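PDB 2DSA: glutathione S-transferase from Burkholderia xenovorans, which reductively dechlorinates metabolites of polychlorinated biphenyls and probably has the general glutathione transferase activity of its family. Local coordinates for residues E90-I101 against L146-A154; E104-L112 against V125-V136. One frame throughout, in Å; residues are numbered along the deposited sequence.

Contact 1: E90-I101 against L146-A154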
loop_
_atom_site.group_PDB
_atom_site.type_symbol
_atom_site.label_atom_id
_atom_site.label_comp_id
_atom_site.label_asym_id
_atom_site.label_seq_id
_atom_site.Cartn_x
_atom_site.Cartn_y
_atom_site.Cartn_z
ATOM N N GLU A 90 17.462 1.303 1.935
ATOM C CA GLU A 90 16.711 0.427 2.835
ATOM C C GLU A 90 15.363 1.019 3.292
ATOM O O GLU A 90 14.441 0.275 3.617
ATOM C CB GLU A 90 17.567 -0.018 4.025
ATOM C CG GLU A 90 18.597 -1.118 3.667
ATOM C CD GLU A 90 17.948 -2.419 3.151
ATOM O OE1 GLU A 90 18.165 -2.770 1.972
ATOM O OE2 GLU A 90 17.225 -3.096 3.923
ATOM N N ARG A 91 15.241 2.347 3.284
ATOM C CA ARG A 91 13.930 2.976 3.554
ATOM C C ARG A 91 12.909 2.700 2.423
ATOM O O ARG A 91 11.736 2.446 2.700
ATOM C CB ARG A 91 14.090 4.476 3.848
ATOM C CG ARG A 91 12.790 5.223 4.212
ATOM C CD ARG A 91 11.953 4.543 5.306
ATOM N NE ARG A 91 10.825 5.384 5.698
ATOM C CZ ARG A 91 10.855 6.265 6.696
ATOM N NH1 ARG A 91 11.961 6.421 7.414
ATOM N NH2 ARG A 91 9.788 7.002 6.964
ATOM N N TYR A 92 13.352 2.736 1.165
ATOM C CA TYR A 92 12.487 2.313 0.024
ATOM C C TYR A 92 12.111 0.843 0.117
ATOM O O TYR A 92 10.975 0.449 -0.148
ATOM C CB TYR A 92 13.103 2.654 -1.341
ATOM C CG TYR A 92 13.464 4.119 -1.449
ATOM C CD1 TYR A 92 14.789 4.535 -1.323
ATOM C CD2 TYR A 92 12.480 5.091 -1.617
ATOM C CE1 TYR A 92 15.127 5.877 -1.382
ATOM C CE2 TYR A 92 12.810 6.440 -1.685
ATOM C CZ TYR A 92 14.137 6.822 -1.562
ATOM O OH TYR A 92 14.479 8.148 -1.623
ATOM N N HIS A 93 13.080 0.044 0.534
ATOM C CA HIS A 93 12.874 -1.359 0.817
ATOM C C HIS A 93 11.824 -1.596 1.942
ATOM O O HIS A 93 11.011 -2.517 1.853
ATOM C CB HIS A 93 14.231 -2.004 1.129
ATOM C CG HIS A 93 14.228 -3.501 1.070
ATOM N ND1 HIS A 93 15.210 -4.270 1.667
ATOM C CD2 HIS A 93 13.365 -4.373 0.496
ATOM C CE1 HIS A 93 14.950 -5.548 1.462
ATOM N NE2 HIS A 93 13.835 -5.639 0.756
ATOM N N LEU A 94 11.829 -0.759 2.982
ATOM C CA LEU A 94 10.747 -0.778 3.978
ATOM C C LEU A 94 9.357 -0.466 3.352
ATOM O O LEU A 94 8.354 -1.120 3.681
ATOM C CB LEU A 94 11.039 0.212 5.121
ATOM C CG LEU A 94 9.928 0.395 6.165
ATOM C CD1 LEU A 94 10.033 -0.682 7.193
ATOM C CD2 LEU A 94 10.011 1.754 6.857
ATOM N N GLN A 95 9.309 0.534 2.475
ATOM C CA GLN A 95 8.065 0.946 1.820
ATOM C C GLN A 95 7.528 -0.131 0.877
ATOM O O GLN A 95 6.304 -0.280 0.717
ATOM C CB GLN A 95 8.277 2.263 1.057
ATOM C CG GLN A 95 8.614 3.392 2.010
ATOM C CD GLN A 95 9.174 4.618 1.349
ATOM O OE1 GLN A 95 9.639 4.593 0.198
ATOM N NE2 GLN A 95 9.163 5.710 2.091
ATOM N N GLN A 96 8.460 -0.837 0.235
ATOM C CA GLN A 96 8.151 -2.032 -0.541
ATOM C C GLN A 96 7.458 -3.049 0.347
ATOM O O GLN A 96 6.357 -3.471 0.041
ATOM C CB GLN A 96 9.442 -2.633 -1.124
ATOM C CG GLN A 96 9.243 -4.008 -1.772
ATOM C CD GLN A 96 10.567 -4.687 -2.102
ATOM O OE1 GLN A 96 10.841 -5.792 -1.630
ATOM N NE2 GLN A 96 11.415 -4.000 -2.858
ATOM N N TRP A 97 8.099 -3.424 1.459
ATOM C CA TRP A 97 7.507 -4.386 2.380
ATOM C C TRP A 97 6.186 -3.927 2.969
ATOM O O TRP A 97 5.237 -4.729 3.036
ATOM C CB TRP A 97 8.491 -4.856 3.449
ATOM C CG TRP A 97 9.328 -5.989 2.943
ATOM C CD1 TRP A 97 10.674 -5.965 2.685
ATOM C CD2 TRP A 97 8.867 -7.300 2.569
ATOM N NE1 TRP A 97 11.076 -7.188 2.198
ATOM C CE2 TRP A 97 9.991 -8.022 2.111
ATOM C CE3 TRP A 97 7.616 -7.942 2.602
ATOM C CZ2 TRP A 97 9.906 -9.360 1.676
ATOM C CZ3 TRP A 97 7.530 -9.277 2.179
ATOM C CH2 TRP A 97 8.672 -9.965 1.717
ATOM N N LEU A 98 6.097 -2.646 3.348
ATOM C CA LEU A 98 4.841 -2.095 3.876
ATOM C C LEU A 98 3.699 -2.151 2.848
ATOM O O LEU A 98 2.579 -2.479 3.199
ATOM C CB LEU A 98 5.018 -0.658 4.390
ATOM C CG LEU A 98 5.848 -0.392 5.654
ATOM C CD1 LEU A 98 5.951 1.118 5.889
ATOM C CD2 LEU A 98 5.242 -1.090 6.884
ATOM N N ASN A 99 3.983 -1.810 1.591
ATOM C CA ASN A 99 2.954 -1.887 0.567
ATOM C C ASN A 99 2.547 -3.328 0.229
ATOM O O ASN A 99 1.374 -3.583 -0.048
ATOM C CB ASN A 99 3.355 -1.150 -0.715
ATOM C CG ASN A 99 2.164 -0.838 -1.578
ATOM O OD1 ASN A 99 1.405 0.064 -1.263
ATOM N ND2 ASN A 99 1.964 -1.612 -2.664
ATOM N N PHE A 100 3.529 -4.237 0.230
ATOM C CA PHE A 100 3.293 -5.677 0.141
ATOM C C PHE A 100 2.354 -6.212 1.225
ATOM O O PHE A 100 1.384 -6.921 0.928
ATOM C CB PHE A 100 4.609 -6.460 0.179
ATOM C CG PHE A 100 4.431 -7.947 -0.018
ATOM C CD1 PHE A 100 4.516 -8.508 -1.295
ATOM C CD2 PHE A 100 4.165 -8.792 1.071
ATOM C CE1 PHE A 100 4.352 -9.871 -1.488
ATOM C CE2 PHE A 100 3.999 -10.156 0.894
ATOM C CZ PHE A 100 4.095 -10.706 -0.385
ATOM N N ILE A 101 2.639 -5.883 2.479
ATOM C CA ILE A 101 1.803 -6.364 3.573
ATOM C C ILE A 101 0.375 -5.849 3.397
ATOM O O ILE A 101 -0.592 -6.600 3.548
ATOM C CB ILE A 101 2.394 -6.035 4.967
ATOM C CG1 ILE A 101 3.739 -6.732 5.142
ATOM C CG2 ILE A 101 1.440 -6.475 6.071
ATOM C CD1 ILE A 101 4.705 -6.046 6.083
ATOM N N LEU A 146 12.245 -8.716 8.330
ATOM C CA LEU A 146 12.037 -8.453 6.898
ATOM C C LEU A 146 13.211 -7.723 6.220
ATOM O O LEU A 146 13.563 -8.019 5.065
ATOM C CB LEU A 146 10.730 -7.675 6.706
ATOM C CG LEU A 146 9.418 -8.326 6.218
ATOM C CD1 LEU A 146 9.416 -9.852 6.188
ATOM C CD2 LEU A 146 8.171 -7.755 6.926
ATOM N N LEU A 147 13.818 -6.787 6.953
ATOM C CA LEU A 147 14.954 -6.013 6.448
ATOM C C LEU A 147 16.314 -6.546 6.924
ATOM O O LEU A 147 17.352 -5.946 6.635
ATOM C CB LEU A 147 14.787 -4.518 6.780
ATOM C CG LEU A 147 13.502 -3.848 6.229
ATOM C CD1 LEU A 147 13.479 -2.352 6.528
ATOM C CD2 LEU A 147 13.298 -4.088 4.745
ATOM N N GLY A 148 16.306 -7.669 7.642
ATOM C CA GLY A 148 17.551 -8.300 8.102
ATOM C C GLY A 148 17.591 -8.542 9.594
ATOM O O GLY A 148 16.717 -9.220 10.136
ATOM N N ASP A 149 18.597 -7.972 10.257
ATOM C CA ASP A 149 18.792 -8.145 11.704
ATOM C C ASP A 149 18.053 -7.110 12.544
ATOM O O ASP A 149 17.904 -7.279 13.757
ATOM C CB ASP A 149 20.286 -8.140 12.053
ATOM C CG ASP A 149 21.032 -9.307 11.420
ATOM O OD1 ASP A 149 20.700 -10.477 11.753
ATOM O OD2 ASP A 149 21.926 -9.053 10.575
ATOM N N GLN A 150 17.591 -6.040 11.900
ATOM C CA GLN A 150 16.915 -4.968 12.614
ATOM C C GLN A 150 15.397 -5.045 12.472
ATOM O O GLN A 150 14.869 -5.038 11.358
ATOM C CB GLN A 150 17.416 -3.591 12.146
ATOM C CG GLN A 150 16.883 -2.411 12.986
ATOM C CD GLN A 150 17.646 -2.220 14.294
ATOM O OE1 GLN A 150 18.880 -2.179 14.297
ATOM N NE2 GLN A 150 16.914 -2.088 15.409
ATOM N N LEU A 151 14.710 -5.090 13.609
ATOM C CA LEU A 151 13.258 -4.941 13.623
ATOM C C LEU A 151 12.833 -3.563 13.095
ATOM O O LEU A 151 13.382 -2.529 13.488
ATOM C CB LEU A 151 12.678 -5.186 15.021
ATOM C CG LEU A 151 11.152 -5.028 15.102
ATOM C CD1 LEU A 151 10.490 -6.260 15.701
ATOM C CD2 LEU A 151 10.749 -3.760 15.845
ATOM N N SER A 152 11.844 -3.568 12.210
ATOM C CA SER A 152 11.261 -2.334 11.712
ATOM C C SER A 152 9.721 -2.324 11.851
ATOM O O SER A 152 9.109 -3.324 12.249
ATOM C CB SER A 152 11.687 -2.120 10.265
ATOM O OG SER A 152 10.968 -2.986 9.406
ATOM N N VAL A 153 9.102 -1.192 11.526
ATOM C CA VAL A 153 7.639 -1.107 11.490
ATOM C C VAL A 153 6.978 -2.101 10.467
ATOM O O VAL A 153 5.797 -2.397 10.573
ATOM C CB VAL A 153 7.132 0.364 11.287
ATOM C CG1 VAL A 153 7.414 1.225 12.518
ATOM C CG2 VAL A 153 7.746 1.012 10.052
ATOM N N ALA A 154 7.739 -2.599 9.492
ATOM C CA ALA A 154 7.229 -3.626 8.553
ATOM C C ALA A 154 6.965 -4.956 9.254
ATOM O O ALA A 154 5.990 -5.623 8.975
ATOM C CB ALA A 154 8.197 -3.832 7.391
#

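Contact 2: E104-L112 against V125-V136. With HPX ((2Z,4E)-2-hydroxy-6-oxo-6-phenylhexa-2,4-dienoic acid), chain F; GSH (glutathione), chain E; GSH (glutathione), chain G.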
loop_
_atom_site.group_PDB
_atom_site.type_symbol
_atom_site.label_atom_id
_atom_site.label_comp_id
_atom_site.label_asym_id
_atom_site.label_seq_id
_atom_site.Cartn_x
_atom_site.Cartn_y
_atom_site.Cartn_z
ATOM N N GLU A 104 -1.051 -7.076 -0.558
ATOM C CA GLU A 104 -0.892 -8.486 -0.886
ATOM C C GLU A 104 -1.291 -9.416 0.253
ATOM O O GLU A 104 -1.546 -10.597 0.019
ATOM C CB GLU A 104 0.553 -8.787 -1.327
ATOM C CG GLU A 104 1.062 -7.955 -2.555
ATOM C CD GLU A 104 0.229 -8.166 -3.821
ATOM O OE1 GLU A 104 0.101 -7.223 -4.635
ATOM O OE2 GLU A 104 -0.313 -9.281 -3.998
ATOM N N LEU A 105 -1.322 -8.908 1.482
ATOM C CA LEU A 105 -1.658 -9.752 2.623
ATOM C C LEU A 105 -2.942 -9.277 3.296
ATOM O O LEU A 105 -3.966 -9.963 3.257
ATOM C CB LEU A 105 -0.495 -9.833 3.619
ATOM C CG LEU A 105 0.795 -10.554 3.227
ATOM C CD1 LEU A 105 1.787 -10.521 4.391
ATOM C CD2 LEU A 105 0.534 -12.017 2.785
ATOM N N HIS A 106 -2.882 -8.079 3.875
ATOM C CA HIS A 106 -3.997 -7.461 4.608
ATOM C C HIS A 106 -5.284 -7.475 3.785
ATOM O O HIS A 106 -6.312 -7.936 4.260
ATOM C CB HIS A 106 -3.593 -6.027 5.017
ATOM C CG HIS A 106 -4.664 -5.233 5.710
ATOM N ND1 HIS A 106 -4.377 -4.089 6.430
ATOM C CD2 HIS A 106 -6.011 -5.390 5.781
ATOM C CE1 HIS A 106 -5.495 -3.585 6.918
ATOM N NE2 HIS A 106 -6.500 -4.359 6.544
ATOM N N LYS A 107 -5.221 -6.978 2.556
ATOM C CA LYS A 107 -6.409 -6.854 1.715
ATOM C C LYS A 107 -7.032 -8.189 1.289
ATOM O O LYS A 107 -8.205 -8.222 0.883
ATOM C CB LYS A 107 -6.122 -5.975 0.492
ATOM C CG LYS A 107 -6.151 -4.491 0.815
ATOM C CD LYS A 107 -7.563 -4.021 1.123
ATOM C CE LYS A 107 -7.579 -2.997 2.241
ATOM N NZ LYS A 107 -8.950 -2.435 2.415
ATOM N N SER A 108 -6.243 -9.266 1.378
ATOM C CA SER A 108 -6.710 -10.617 1.100
ATOM C C SER A 108 -7.338 -11.268 2.329
ATOM O O SER A 108 -8.203 -12.124 2.196
ATOM C CB SER A 108 -5.584 -11.479 0.523
ATOM O OG SER A 108 -5.324 -11.122 -0.830
ATOM N N PHE A 109 -6.935 -10.847 3.526
ATOM C CA PHE A 109 -7.633 -11.272 4.739
ATOM C C PHE A 109 -9.034 -10.678 4.811
ATOM O O PHE A 109 -9.932 -11.319 5.332
ATOM C CB PHE A 109 -6.866 -10.881 6.000
ATOM C CG PHE A 109 -5.840 -11.890 6.437
ATOM C CD1 PHE A 109 -6.141 -12.819 7.419
ATOM C CD2 PHE A 109 -4.559 -11.890 5.886
ATOM C CE1 PHE A 109 -5.194 -13.738 7.840
ATOM C CE2 PHE A 109 -3.602 -12.807 6.293
ATOM C CZ PHE A 109 -3.917 -13.737 7.274
ATOM N N SER A 110 -9.210 -9.461 4.285
ATOM C CA SER A 110 -10.460 -8.679 4.409
ATOM C C SER A 110 -11.774 -9.408 4.087
ATOM O O SER A 110 -12.710 -9.335 4.885
ATOM C CB SER A 110 -10.383 -7.375 3.603
ATOM O OG SER A 110 -9.389 -6.512 4.135
ATOM N N PRO A 111 -11.858 -10.084 2.911
ATOM C CA PRO A 111 -13.069 -10.848 2.563
ATOM C C PRO A 111 -13.350 -12.027 3.499
ATOM O O PRO A 111 -14.508 -12.380 3.697
ATOM C CB PRO A 111 -12.769 -11.356 1.148
ATOM C CG PRO A 111 -11.677 -10.446 0.636
ATOM C CD PRO A 111 -10.853 -10.165 1.834
ATOM N N LEU A 112 -12.303 -12.616 4.078
ATOM C CA LEU A 112 -12.457 -13.702 5.052
ATOM C C LEU A 112 -13.190 -13.286 6.336
ATOM O O LEU A 112 -13.851 -14.112 6.965
ATOM C CB LEU A 112 -11.106 -14.349 5.390
ATOM C CG LEU A 112 -10.303 -14.961 4.240
ATOM C CD1 LEU A 112 -9.028 -15.616 4.742
ATOM C CD2 LEU A 112 -11.135 -15.961 3.437
ATOM N N VAL A 125 -9.015 -16.006 -2.410
ATOM C CA VAL A 125 -8.208 -15.237 -1.483
ATOM C C VAL A 125 -7.313 -16.133 -0.611
ATOM O O VAL A 125 -6.151 -15.804 -0.376
ATOM C CB VAL A 125 -9.128 -14.285 -0.663
ATOM C CG1 VAL A 125 -9.003 -14.502 0.832
ATOM C CG2 VAL A 125 -8.908 -12.844 -1.075
ATOM N N ARG A 126 -7.846 -17.272 -0.167
ATOM C CA ARG A 126 -7.062 -18.244 0.604
ATOM C C ARG A 126 -5.901 -18.809 -0.210
ATOM O O ARG A 126 -4.843 -19.113 0.334
ATOM C CB ARG A 126 -7.949 -19.372 1.142
ATOM C CG ARG A 126 -8.708 -18.990 2.405
ATOM C CD ARG A 126 -9.637 -20.101 2.887
ATOM N NE ARG A 126 -10.503 -19.640 3.975
ATOM C CZ ARG A 126 -10.195 -19.713 5.268
ATOM N NH1 ARG A 126 -9.037 -20.240 5.661
ATOM N NH2 ARG A 126 -11.053 -19.262 6.171
ATOM N N GLN A 127 -6.112 -18.924 -1.518
ATOM C CA GLN A 127 -5.104 -19.429 -2.443
ATOM C C GLN A 127 -4.016 -18.391 -2.703
ATOM O O GLN A 127 -2.816 -18.733 -2.741
ATOM C CB GLN A 127 -5.768 -19.853 -3.763
ATOM C CG GLN A 127 -5.194 -21.127 -4.371
ATOM C CD GLN A 127 -5.021 -22.255 -3.345
ATOM O OE1 GLN A 127 -3.909 -22.759 -3.143
ATOM N NE2 GLN A 127 -6.119 -22.638 -2.678
ATOM N N SER A 128 -4.447 -17.136 -2.895
ATOM C CA SER A 128 -3.538 -15.981 -3.025
ATOM C C SER A 128 -2.636 -15.899 -1.806
ATOM O O SER A 128 -1.425 -15.752 -1.936
ATOM C CB SER A 128 -4.311 -14.662 -3.167
ATOM O OG SER A 128 -5.216 -14.698 -4.259
ATOM N N LEU A 129 -3.243 -16.012 -0.629
ATOM C CA LEU A 129 -2.519 -15.957 0.641
ATOM C C LEU A 129 -1.528 -17.095 0.829
ATOM O O LEU A 129 -0.424 -16.880 1.331
ATOM C CB LEU A 129 -3.495 -15.918 1.821
ATOM C CG LEU A 129 -4.077 -14.542 2.154
ATOM C CD1 LEU A 129 -5.209 -14.699 3.153
ATOM C CD2 LEU A 129 -2.984 -13.591 2.681
ATOM N N ASN A 130 -1.932 -18.308 0.447
ATOM C CA ASN A 130 -1.040 -19.460 0.500
ATOM C C ASN A 130 0.263 -19.170 -0.229
ATOM O O ASN A 130 1.340 -19.513 0.260
ATOM C CB ASN A 130 -1.720 -20.692 -0.111
ATOM C CG ASN A 130 -0.894 -21.951 0.051
ATOM O OD1 ASN A 130 -0.142 -22.343 -0.859
ATOM N ND2 ASN A 130 -1.019 -22.597 1.219
ATOM N N THR A 131 0.158 -18.542 -1.400
ATOM C CA THR A 131 1.328 -18.229 -2.229
ATOM C C THR A 131 2.144 -17.103 -1.600
ATOM O O THR A 131 3.361 -17.202 -1.447
ATOM C CB THR A 131 0.917 -17.794 -3.650
ATOM O OG1 THR A 131 0.076 -18.790 -4.234
ATOM C CG2 THR A 131 2.142 -17.584 -4.529
ATOM N N ARG A 132 1.438 -16.039 -1.234
ATOM C CA ARG A 132 2.038 -14.817 -0.737
ATOM C C ARG A 132 2.738 -15.070 0.607
ATOM O O ARG A 132 3.891 -14.666 0.782
ATOM C CB ARG A 132 0.960 -13.727 -0.681
ATOM C CG ARG A 132 1.308 -12.441 -1.440
ATOM C CD ARG A 132 0.791 -12.321 -2.877
ATOM N NE ARG A 132 1.742 -12.885 -3.823
ATOM C CZ ARG A 132 1.659 -12.813 -5.153
ATOM N NH1 ARG A 132 0.695 -12.133 -5.762
ATOM N NH2 ARG A 132 2.577 -13.419 -5.878
ATOM N N LEU A 133 2.071 -15.782 1.526
ATOM C CA LEU A 133 2.700 -16.243 2.787
ATOM C C LEU A 133 3.920 -17.159 2.597
ATOM O O LEU A 133 4.819 -17.186 3.436
ATOM C CB LEU A 133 1.692 -16.951 3.694
ATOM C CG LEU A 133 0.488 -16.206 4.274
ATOM C CD1 LEU A 133 -0.421 -17.212 4.975
ATOM C CD2 LEU A 133 0.881 -15.045 5.220
ATOM N N GLY A 134 3.935 -17.921 1.502
ATOM C CA GLY A 134 5.121 -18.684 1.119
ATOM C C GLY A 134 6.299 -17.763 0.844
ATOM O O GLY A 134 7.410 -18.003 1.321
ATOM N N GLN A 135 6.057 -16.696 0.084
ATOM C CA GLN A 135 7.115 -15.738 -0.218
ATOM C C GLN A 135 7.712 -15.108 1.056
ATOM O O GLN A 135 8.931 -14.930 1.158
ATOM C CB GLN A 135 6.617 -14.662 -1.184
ATOM C CG GLN A 135 7.696 -13.655 -1.613
ATOM C CD GLN A 135 7.140 -12.512 -2.436
ATOM O OE1 GLN A 135 5.947 -12.489 -2.790
ATOM N NE2 GLN A 135 7.995 -11.541 -2.736
ATOM N N VAL A 136 6.857 -14.799 2.028
ATOM C CA VAL A 136 7.314 -14.183 3.284
ATOM C C VAL A 136 8.048 -15.177 4.172
ATOM O O VAL A 136 9.019 -14.820 4.841
ATOM C CB VAL A 136 6.149 -13.536 4.074
ATOM C CG1 VAL A 136 6.680 -12.732 5.237
ATOM C CG2 VAL A 136 5.326 -12.655 3.162
HETATM C CB3 HPX F . -9.779 -9.212 16.011
HETATM C CB4 HPX F . -9.219 -10.394 15.534
HETATM C CB5 HPX F . -8.991 -10.555 14.165
HETATM C CB6 HPX F . -9.319 -9.527 13.285
HETATM C CB1 HPX F . -9.876 -8.348 13.762
HETATM C CB2 HPX F . -10.107 -8.191 15.125
HETATM C CA6 HPX F . -10.243 -7.244 12.817
HETATM O OA4 HPX F . -11.083 -6.424 13.160
HETATM C CA5 HPX F . -9.625 -7.129 11.484
HETATM C CA4 HPX F . -10.416 -6.794 10.473
HETATM C CA3 HPX F . -9.898 -6.634 9.106
HETATM C CA2 HPX F . -10.607 -6.003 8.162
HETATM O OA3 HPX F . -11.818 -5.497 8.370
HETATM C CA1 HPX F . -10.036 -5.860 6.846
HETATM O OA2 HPX F . -10.587 -5.088 6.032
HETATM O OA1 HPX F . -9.005 -6.508 6.584
HETATM N N1 GSH E . -6.264 0.996 3.298
HETATM C CA1 GSH E . -6.500 0.975 4.748
HETATM C C1 GSH E . -5.200 0.992 5.503
HETATM O O11 GSH E . -4.212 0.351 5.069
HETATM O O12 GSH E . -5.094 1.626 6.586
HETATM C CB1 GSH E . -7.275 -0.252 5.213
HETATM C CG1 GSH E . -7.663 -0.117 6.695
HETATM C CD1 GSH E . -8.668 -1.175 7.058
HETATM O OE1 GSH E . -9.022 -2.084 6.067
HETATM N N2 GSH E . -9.159 -1.194 8.301
HETATM C CA2 GSH E . -10.168 -2.125 8.779
HETATM C C2 GSH E . -11.448 -1.433 9.121
HETATM O O2 GSH E . -11.441 -0.273 9.890
HETATM C CB2 GSH E . -9.700 -2.878 10.025
HETATM S SG2 GSH E . -8.255 -3.887 9.643
HETATM N N3 GSH E . -12.567 -1.967 8.671
HETATM C CA3 GSH E . -13.265 -1.396 7.529
HETATM C C3 GSH E . -14.578 -0.887 8.019
HETATM O O31 GSH E . -14.768 -0.886 9.258
HETATM O O32 GSH E . -15.457 -0.473 7.229
HETATM N N1 GSH G . 1.325 -4.906 -4.888
HETATM C CA1 GSH G . 1.919 -4.813 -6.204
HETATM C C1 GSH G . 2.307 -3.392 -6.450
HETATM O O11 GSH G . 3.330 -3.157 -7.109
HETATM O O12 GSH G . 1.603 -2.438 -6.016
HETATM C CB1 GSH G . 0.908 -5.229 -7.264
HETATM C CG1 GSH G . 1.519 -5.280 -8.660
HETATM C CD1 GSH G . 0.490 -5.743 -9.666
HETATM O OE1 GSH G . -0.836 -5.971 -9.265
HETATM N N2 GSH G . 0.890 -5.895 -10.934
HETATM C CA2 GSH G . 0.051 -6.485 -11.968
HETATM C C2 GSH G . 0.709 -7.716 -12.531
HETATM O O2 GSH G . 2.089 -7.743 -12.813
HETATM C CB2 GSH G . -0.182 -5.506 -13.117
HETATM S SG2 GSH G . -1.149 -4.016 -12.731
HETATM N N3 GSH G . -0.060 -8.776 -12.755
HETATM C CA3 GSH G . -0.407 -9.695 -11.686
HETATM C C3 GSH G . 0.389 -10.968 -11.703
HETATM O O31 GSH G . 0.806 -11.460 -10.623
HETATM O O32 GSH G . 0.621 -11.538 -12.795
#

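Contact 1: E90-I101 against L146-A154
Ala154 puts its methyl group as a knob into a hole lined by Leu94, Trp97, Leu98 and Ile101. This seats the start of helix 153-163 on helix 89-109, in the all-helical C-terminal domain of the glutathione transferase fold.

Apolar contacts dominate. Leu94 holds CG anti to the backbone N (chi1 174°), which brings both methyls to residues 146-154. Its CD1 lies 3.7 Å from Ala154 CB, and its CD2 meets Val153 CG2. Ile101 CD1 and Leu146 CD2 approach tip to tip at 4.0 Å.

Two aliphatic groups make CH-pi contacts. Leu146 CG stands over a face of the five-membered ring of Trp97, 4.0 Å from its centroid and 18° off the normal. Leu147 CD2 lies over a face of His93, 3.8 Å from the centroid, and also touches Trp97 CD1. The other Leu147 methyl, CD1, rests against Leu94 CB.

No hydrogen bond crosses between the segments. Within 90-101, Glu90 OE2 accepts from His93 ND1 at 3.2 Å, close to the imidazole plane. This limits the rotation of the ring that Leu147 covers. Leu98 and Val153 both pack on Val70 of helix 66-76.

At the N-cap, Ser152 N donates to Asp155 OD1, the backbone half of the capping box found at this helix in glutathione transferases. In a separate capping bond, Ser152 OG accepts from Ala154 N at 3.3 Å, with an N-H...O angle of 143°.

Contact 2: E104-L112 against V125-V136
Leu105 is a knob in a hole formed by Leu129, Arg132, Leu133 and Val136. It packs one end of a nearly antiparallel helix pair, and Leu129 holds the centre. The axes of 104-109 and 125-136 approach to 9.5 Å, with 156° between their directions.

The tight part is apolar. Leu105 CD2 is 3.9 Å from both Leu129 CD2 and Leu133 CD2. Leu129 crosses Phe109 at about a right angle. Its CD1 stands over one face of the ring, 4.2 Å from the centroid, while its CD2 touches Phe109 CE2. Ser108 adds CB against Leu129 CG. Leu112 slides along Val125, and its CD1 lies over one face of the Arg126 guanidinium. That group reaches beyond the pair to Val168 O.

The looser side is polar and partly exposed at Arg132. Bent at chi2 and chi3, this chain crosses Glu104 obliquely, with its CD against OE2. Glu104 OE2 and Arg132 NH1 form a long salt bridge of 3.5 Å, with the two planar groups 79° apart. Glu104 OE1 accepts from N1 of glutathione G at 2.6 Å and also pairs with Lys107 of the second subunit.

The far side of 104-112 lines the pocket that holds HPX. Ser110 OG lies by both carboxylate oxygens of HPX, 2.7 Å from OA2. His106 presents its edge to OA1.

Helix 153-163 closes the pair from another side. There Leu158 packs on Leu105 and Val136, Val161 on Phe109, and Leu162 on Leu133.

In the fold
Contacts 1 and 2 share helix 89-109, and their centres lie 18 Å apart. A probable hydrogen bond from His106 N to Ile101 O, 2.7 Å, spans the junction at the wider pi-type turn. Phe100 also links them: its CZ is 3.4 Å from Arg132 CG, and its CE2 is 3.6 Å from Val136 CG2. Contact 2 borders the ligands directly. The packed face of contact 1 stands further back, with the Ile101 side chain about 9 Å from a glutathione and about 10 Å from HPX. The helix also serves the dimer. Asn99, elsewhere in contact 1, and Glu104 of contact 2 both touch a glutathione that the second subunit holds through its Glu65, Val52 and Gly66.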